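Side-chain contacts in methyltransferase (Pectobacterium atrosepticum SCRI1043, PDB 2P7I), which probably transfers a methyl group from S-adenosylmethionine to a substrate not yet identified, as a member of the Rossmann-like class of methyltransferases: residues L122-R125 with I126-W130; L179-L182 with E183-A186; D216-S219 with K220-D224. One frame throughout, in Å; residues are numbered along the deposited sequence.

Interaction 1. Residues L122-R125 with I126-W130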
loop_
_atom_site.group_PDB
_atom_site.type_symbol
_atom_site.label_atom_id
_atom_site.label_comp_id
_atom_site.label_asym_id
_atom_site.label_seq_id
_atom_site.Cartn_x
_atom_site.Cartn_y
_atom_site.Cartn_z
ATOM N N LEU B 122 29.799 6.141 7.944
ATOM C CA LEU B 122 29.275 7.226 8.767
ATOM C C LEU B 122 28.328 6.705 9.826
ATOM O O LEU B 122 28.442 7.072 10.998
ATOM C CB LEU B 122 28.581 8.297 7.895
ATOM C CG LEU B 122 27.859 9.450 8.639
ATOM C CD1 LEU B 122 28.796 10.244 9.577
ATOM C CD2 LEU B 122 27.156 10.459 7.688
ATOM N N LEU B 123 27.435 5.805 9.437
ATOM C CA LEU B 123 26.473 5.249 10.372
ATOM C C LEU B 123 27.210 4.423 11.440
ATOM O O LEU B 123 26.776 4.330 12.580
ATOM C CB LEU B 123 25.428 4.414 9.627
ATOM C CG LEU B 123 24.514 5.192 8.686
ATOM C CD1 LEU B 123 23.686 4.201 7.868
ATOM C CD2 LEU B 123 23.656 6.183 9.455
ATOM N N LYS B 124 28.328 3.826 11.051
ATOM C CA LYS B 124 29.152 3.032 11.960
ATOM C C LYS B 124 29.849 3.927 13.007
ATOM O O LYS B 124 29.917 3.579 14.174
ATOM C CB LYS B 124 30.140 2.170 11.171
ATOM C CG LYS B 124 30.959 1.254 12.034
ATOM C CD LYS B 124 31.977 0.371 11.274
ATOM C CE LYS B 124 32.645 -0.615 12.198
ATOM N NZ LYS B 124 33.639 -1.408 11.421
ATOM N N ARG B 125 30.348 5.088 12.602
ATOM C CA ARG B 125 30.871 6.042 13.570
ATOM C C ARG B 125 29.780 6.453 14.539
ATOM O O ARG B 125 29.992 6.549 15.753
ATOM C CB ARG B 125 31.383 7.298 12.894
ATOM C CG ARG B 125 32.664 7.162 12.148
ATOM C CD ARG B 125 33.457 8.476 12.212
ATOM N NE ARG B 125 34.045 8.637 13.537
ATOM C CZ ARG B 125 34.802 9.665 13.904
ATOM N NH1 ARG B 125 35.071 10.643 13.052
ATOM N NH2 ARG B 125 35.279 9.725 15.137
ATOM N N ILE B 126 28.584 6.674 14.012
ATOM C CA ILE B 126 27.487 7.079 14.854
ATOM C C ILE B 126 27.230 5.973 15.883
ATOM O O ILE B 126 27.072 6.254 17.072
ATOM C CB ILE B 126 26.225 7.358 14.050
ATOM C CG1 ILE B 126 26.385 8.621 13.218
ATOM C CG2 ILE B 126 25.025 7.485 14.959
ATOM C CD1 ILE B 126 25.171 8.830 12.223
ATOM N N ASN B 127 27.218 4.717 15.439
ATOM C CA ASN B 127 26.931 3.623 16.338
ATOM C C ASN B 127 28.036 3.464 17.361
ATOM O O ASN B 127 27.770 3.363 18.560
ATOM C CB ASN B 127 26.792 2.310 15.566
ATOM C CG ASN B 127 26.292 1.172 16.440
ATOM O OD1 ASN B 127 25.108 1.103 16.738
ATOM N ND2 ASN B 127 27.208 0.308 16.896
ATOM N N ASP B 128 29.282 3.443 16.880
ATOM C CA ASP B 128 30.405 3.027 17.693
ATOM C C ASP B 128 31.038 4.130 18.525
ATOM O O ASP B 128 31.579 3.876 19.599
ATOM C CB ASP B 128 31.502 2.432 16.803
ATOM C CG ASP B 128 31.115 1.118 16.168
ATOM O OD1 ASP B 128 29.994 0.634 16.359
ATOM O OD2 ASP B 128 31.963 0.573 15.462
ATOM N N ASP B 129 31.036 5.348 18.003
ATOM C CA ASP B 129 31.761 6.462 18.624
ATOM C C ASP B 129 30.843 7.476 19.293
ATOM O O ASP B 129 31.200 8.063 20.318
ATOM C CB ASP B 129 32.552 7.176 17.557
ATOM C CG ASP B 129 33.688 6.348 17.027
ATOM O OD1 ASP B 129 34.010 5.327 17.659
ATOM O OD2 ASP B 129 34.250 6.735 15.983
ATOM N N TRP B 130 29.660 7.688 18.734
ATOM C CA TRP B 130 28.882 8.865 19.120
ATOM C C TRP B 130 27.596 8.630 19.889
ATOM O O TRP B 130 27.267 9.461 20.723
ATOM C CB TRP B 130 28.631 9.754 17.899
ATOM C CG TRP B 130 29.907 10.280 17.282
ATOM C CD1 TRP B 130 31.085 10.513 17.900
ATOM C CD2 TRP B 130 30.083 10.648 15.911
ATOM N NE1 TRP B 130 32.001 11.017 17.000
ATOM C CE2 TRP B 130 31.399 11.123 15.774
ATOM C CE3 TRP B 130 29.231 10.679 14.799
ATOM C CZ2 TRP B 130 31.899 11.562 14.562
ATOM C CZ3 TRP B 130 29.711 11.133 13.608
ATOM C CH2 TRP B 130 31.042 11.585 13.496
#
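Arg125 meets Asp129 and Trp130 in a local contact, a salt bridge beside an indole rim that packs on the guanidinium, on the last turns of helix 119-130, which lies against the central sheet of the Rossmann-like methyltransferase fold. Asp129 OD2 takes both bonds of the bridge: through its anti lone pair it receives Arg125 NE at 3.1 Å, and Arg125 NH2 reaches the same oxygen at 3.3 Å. This oxygen sits at the edge of the guanidinium, close to its plane, while the carboxylate as a whole is turned nearly at right angles to it (84°). Trp130 covers one guanidinium face, CZ2 lying 3.5 Å from Arg125 CZ with the planes inclined by 40°. The bends at chi2 and chi3 fold the arginine back so that both neighbours are reached, while NH1 turns to Ala98 O. The helix widens here into a pi-type turn: Arg125 O accepts from Asp129 N at 2.8 Å and weakly from Trp130 N at 3.2 Å. On the buried side, Leu123 CD2 and Ile126 CD1 run side by side 4.1 Å apart, branched aliphatic groups suited to packing on Leu109 and Leu137. With its edge bonded and a face covered by the indole rim, the guanidinium is fixed in rotation, and the nearby carboxylate probably stabilises its positive charge.

Interaction 2. Residues L179-L182 with E183-A186; sequences LDTL and ERDA
Thr181 lies across one face of the Arg184 guanidinium, its methyl CG2 3.7 Å from NH1 and its CB 3.9 Å from NH2, an aliphatic patch against a flat cation. The two residues are three apart on helix 179-188, near its N-terminal end. Threonine suits the place because its two branches part company: with chi1 at 49°, OG1 sits between the backbone N and the carbonyl carbon and turns back to accept from Ala178 N, leaving the methyl for the arginine. Beyond the methyl, Arg184 bends at chi3 and grips its neighbour Asp185 side-on. NE at 2.9 Å and NH2 at 3.1 Å both bond to Asp185 OD1, reaching it from the same face of the carboxylate, some 41° out of its plane, although that oxygen lies close to the guanidinium plane. The other oxygen, OD2, is bonded to Tyr177 OH, so each end of this buried carboxylate has a partner. Glu183, also buried, reaches out with an extended chain, so that OE1 meets Arg196 and Lys154 of the second subunit in salt bridges. Asp180 OD2 is bonded to the backbone of Asn161 of that same subunit. Regular helical bonds serve the main chain: Glu183 N to Leu179 O, Arg184 N to Asp180 O, Asp185 N to Thr181 O and Ala186 N to Leu182 O at 3.1 Å. Leu179 and Leu182 face the sheet at Ile240 and Leu242. Pairing with cations probably keeps both buried acids ionised, and the salt bridge from Glu183 to Lys154 probably helps to hold the two subunits together.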
loop_
_atom_site.group_PDB
_atom_site.type_symbol
_atom_site.label_atom_id
_atom_site.label_comp_id
_atom_site.label_asym_id
_atom_site.label_seq_id
_atom_site.Cartn_x
_atom_site.Cartn_y
_atom_site.Cartn_z
ATOM N N LEU B 179 13.021 2.551 1.904
ATOM C CA LEU B 179 13.103 1.864 3.200
ATOM C C LEU B 179 13.981 0.630 3.148
ATOM O O LEU B 179 14.667 0.289 4.129
ATOM C CB LEU B 179 11.717 1.572 3.729
ATOM C CG LEU B 179 10.957 2.759 4.354
ATOM C CD1 LEU B 179 9.479 2.499 4.349
ATOM C CD2 LEU B 179 11.426 2.990 5.773
ATOM N N ASP B 180 14.000 -0.056 2.013
ATOM C CA ASP B 180 14.788 -1.269 1.923
ATOM C C ASP B 180 16.298 -1.013 2.001
ATOM O O ASP B 180 17.037 -1.677 2.790
ATOM C CB ASP B 180 14.361 -2.159 0.717
ATOM C CG ASP B 180 14.720 -1.584 -0.666
ATOM O OD1 ASP B 180 14.505 -0.379 -0.914
ATOM O OD2 ASP B 180 15.151 -2.370 -1.544
ATOM N N THR B 181 16.785 -0.048 1.218
ATOM C CA THR B 181 18.192 0.200 1.148
ATOM C C THR B 181 18.670 1.013 2.352
ATOM O O THR B 181 19.797 0.877 2.803
ATOM C CB THR B 181 18.530 0.966 -0.160
ATOM O OG1 THR B 181 17.630 2.080 -0.303
ATOM C CG2 THR B 181 18.396 0.016 -1.387
ATOM N N LEU B 182 17.825 1.900 2.855
ATOM C CA LEU B 182 18.150 2.628 4.088
ATOM C C LEU B 182 18.323 1.701 5.318
ATOM O O LEU B 182 19.313 1.792 6.005
ATOM C CB LEU B 182 17.108 3.738 4.339
ATOM C CG LEU B 182 17.470 4.778 5.429
ATOM C CD1 LEU B 182 18.787 5.502 5.120
ATOM C CD2 LEU B 182 16.304 5.832 5.631
ATOM N N GLU B 183 17.393 0.790 5.567
ATOM C CA GLU B 183 17.542 -0.176 6.649
ATOM C C GLU B 183 18.740 -1.075 6.411
ATOM O O GLU B 183 19.454 -1.402 7.348
ATOM C CB GLU B 183 16.260 -0.970 6.910
ATOM C CG GLU B 183 16.448 -1.925 8.050
ATOM C CD GLU B 183 15.203 -2.401 8.696
ATOM O OE1 GLU B 183 14.100 -1.962 8.317
ATOM O OE2 GLU B 183 15.344 -3.187 9.646
ATOM N N ARG B 184 18.990 -1.451 5.150
ATOM C CA ARG B 184 20.207 -2.219 4.817
ATOM C C ARG B 184 21.471 -1.553 5.317
ATOM O O ARG B 184 22.315 -2.182 5.967
ATOM C CB ARG B 184 20.334 -2.460 3.288
ATOM C CG ARG B 184 21.590 -3.190 2.864
ATOM C CD ARG B 184 21.876 -3.021 1.407
ATOM N NE ARG B 184 22.190 -1.629 1.117
ATOM C CZ ARG B 184 22.064 -1.050 -0.070
ATOM N NH1 ARG B 184 21.681 -1.740 -1.126
ATOM N NH2 ARG B 184 22.373 0.234 -0.207
ATOM N N ASP B 185 21.640 -0.303 4.974
ATOM C CA ASP B 185 22.862 0.383 5.327
ATOM C C ASP B 185 22.963 0.584 6.849
ATOM O O ASP B 185 24.048 0.460 7.418
ATOM C CB ASP B 185 22.945 1.719 4.593
ATOM C CG ASP B 185 23.312 1.579 3.129
ATOM O OD1 ASP B 185 23.551 0.444 2.634
ATOM O OD2 ASP B 185 23.469 2.658 2.497
ATOM N N ALA B 186 21.845 0.910 7.505
ATOM C CA ALA B 186 21.842 1.028 8.988
ATOM C C ALA B 186 22.226 -0.307 9.634
ATOM O O ALA B 186 23.017 -0.375 10.576
ATOM C CB ALA B 186 20.506 1.448 9.468
#

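Interaction 3. Residues D216-S219 with K220-D224; sequences DILS and KEYLD
Ser219 O receives two backbone donors of the helix that follows it: Leu223 N at 3.2 Å in a fairly straight bond, and Tyr222 N at 3.1 Å in a weak one. The same Tyr222 N also gives a bond to Ser219 OG, 3.2 Å away with an N-H...O angle of 143°. That second bond depends on the serine's torsion: chi1 of 68° turns the hydroxyl back over the main chain, where it faces Tyr222 N. Ser219 is thus the N-cap of helix 220-230, reached by the loop that leaves helix 206-212, and a short hydroxyl side chain suits a position where amides lack helical carbonyl partners. Just before the cap, the extended backbone at Leu218 directs its side chain onto the Tyr222 ring. CD2 makes a CH-pi contact over the face, 4.1 Å from the ring centroid, and CD1 lies 4.0 Å from Tyr222 CE2, out beyond the ring edge. The leucine also packs on Trp209 and Ile212, while the tyrosine hydroxyl is bonded to Ala203 O of the fourth subunit; a long, partly apolar residue can serve both ends. On the first turn of the helix, Lys220 curls through several bends to place NZ 2.9 Å from Asp224 OD2, using that oxygen's syn lone pair. Asp224 OD1 is paired in turn with Arg35 of helix 24-37, leaving the carboxylate shared between two cations.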
loop_
_atom_site.group_PDB
_atom_site.type_symbol
_atom_site.label_atom_id
_atom_site.label_comp_id
_atom_site.label_asym_id
_atom_site.label_seq_id
_atom_site.Cartn_x
_atom_site.Cartn_y
_atom_site.Cartn_z
ATOM N N ASP B 216 -4.478 30.004 -1.889
ATOM C CA ASP B 216 -5.271 29.524 -0.758
ATOM C C ASP B 216 -5.927 28.169 -1.081
ATOM O O ASP B 216 -6.875 27.760 -0.413
ATOM C CB ASP B 216 -6.342 30.562 -0.395
ATOM N N ILE B 217 -5.418 27.473 -2.099
ATOM C CA ILE B 217 -6.024 26.225 -2.561
ATOM C C ILE B 217 -5.889 25.125 -1.496
ATOM O O ILE B 217 -6.819 24.350 -1.286
ATOM C CB ILE B 217 -5.416 25.742 -3.913
ATOM C CG1 ILE B 217 -5.763 26.723 -5.043
ATOM C CG2 ILE B 217 -5.949 24.370 -4.274
ATOM C CD1 ILE B 217 -5.087 26.413 -6.374
ATOM N N LEU B 218 -4.742 25.072 -0.830
ATOM C CA LEU B 218 -4.493 24.054 0.206
ATOM C C LEU B 218 -4.363 24.714 1.567
ATOM O O LEU B 218 -3.664 25.710 1.700
ATOM C CB LEU B 218 -3.206 23.260 -0.092
ATOM C CG LEU B 218 -3.114 22.544 -1.439
ATOM C CD1 LEU B 218 -1.792 21.838 -1.530
ATOM C CD2 LEU B 218 -4.281 21.572 -1.659
ATOM N N SER B 219 -5.008 24.147 2.576
ATOM C CA SER B 219 -4.976 24.711 3.913
ATOM C C SER B 219 -3.950 24.038 4.789
ATOM O O SER B 219 -3.366 22.987 4.427
ATOM C CB SER B 219 -6.326 24.545 4.571
ATOM O OG SER B 219 -6.549 23.178 4.798
ATOM N N LYS B 220 -3.750 24.610 5.974
ATOM C CA LYS B 220 -2.791 24.031 6.902
ATOM C C LYS B 220 -3.313 22.689 7.387
ATOM O O LYS B 220 -2.544 21.786 7.626
ATOM C CB LYS B 220 -2.454 24.999 8.051
ATOM C CG LYS B 220 -3.220 24.820 9.361
ATOM C CD LYS B 220 -2.269 24.855 10.579
ATOM C CE LYS B 220 -2.698 23.889 11.699
ATOM N NZ LYS B 220 -1.523 23.222 12.343
ATOM N N GLU B 221 -4.623 22.569 7.482
ATOM C CA GLU B 221 -5.242 21.328 7.910
ATOM C C GLU B 221 -5.047 20.196 6.895
ATOM O O GLU B 221 -5.008 19.022 7.267
ATOM C CB GLU B 221 -6.723 21.549 8.143
ATOM C CG GLU B 221 -7.045 22.404 9.392
ATOM C CD GLU B 221 -6.814 23.902 9.202
ATOM O OE1 GLU B 221 -6.865 24.399 8.059
ATOM O OE2 GLU B 221 -6.581 24.591 10.211
ATOM N N TYR B 222 -4.980 20.568 5.619
ATOM C CA TYR B 222 -4.796 19.626 4.549
ATOM C C TYR B 222 -3.383 19.106 4.689
ATOM O O TYR B 222 -3.141 17.920 4.565
ATOM C CB TYR B 222 -4.989 20.255 3.159
ATOM C CG TYR B 222 -4.585 19.316 2.031
ATOM C CD1 TYR B 222 -5.459 18.344 1.569
ATOM C CD2 TYR B 222 -3.307 19.369 1.466
ATOM C CE1 TYR B 222 -5.070 17.460 0.553
ATOM C CE2 TYR B 222 -2.918 18.496 0.459
ATOM C CZ TYR B 222 -3.813 17.536 0.017
ATOM O OH TYR B 222 -3.425 16.648 -0.971
ATOM N N LEU B 223 -2.444 20.015 4.939
ATOM C CA LEU B 223 -1.069 19.555 5.132
ATOM C C LEU B 223 -0.930 18.603 6.342
ATOM O O LEU B 223 -0.276 17.571 6.251
ATOM C CB LEU B 223 -0.124 20.737 5.257
ATOM C CG LEU B 223 -0.068 21.643 4.036
ATOM C CD1 LEU B 223 0.744 22.886 4.381
ATOM C CD2 LEU B 223 0.499 20.894 2.872
ATOM N N ASP B 224 -1.566 18.944 7.451
ATOM C CA ASP B 224 -1.564 18.122 8.646
ATOM C C ASP B 224 -2.141 16.749 8.303
ATOM O O ASP B 224 -1.623 15.726 8.709
ATOM C CB ASP B 224 -2.412 18.749 9.778
ATOM C CG ASP B 224 -1.707 19.900 10.494
ATOM O OD1 ASP B 224 -0.455 19.968 10.467
ATOM O OD2 ASP B 224 -2.430 20.727 11.105
#

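In the fold
Following the chain from the N terminus, the three contacts come in series, none nesting in or crossing another; each is local, confined to adjoining turns of one helix or, in interaction 3, to a loop and the helix it starts. Interaction 1, on helix 119-130, follows strand 104-110 in the chain and packs on it and on strand 135-142. Interaction 2 follows on helix 179-188, just before strand 192-201, and packs against strands 135-142 and 237-245. These two touch, Leu123 CD1 lying 3.8 Å from Asp185 O, so neighbouring helices meet over the sheet. Interaction 3, its centre about 39 Å from that of interaction 1, joins the loop after helix 206-212 to helix 220-230, which also packs on helix 24-37. Interactions 2 and 3 both reach other subunits.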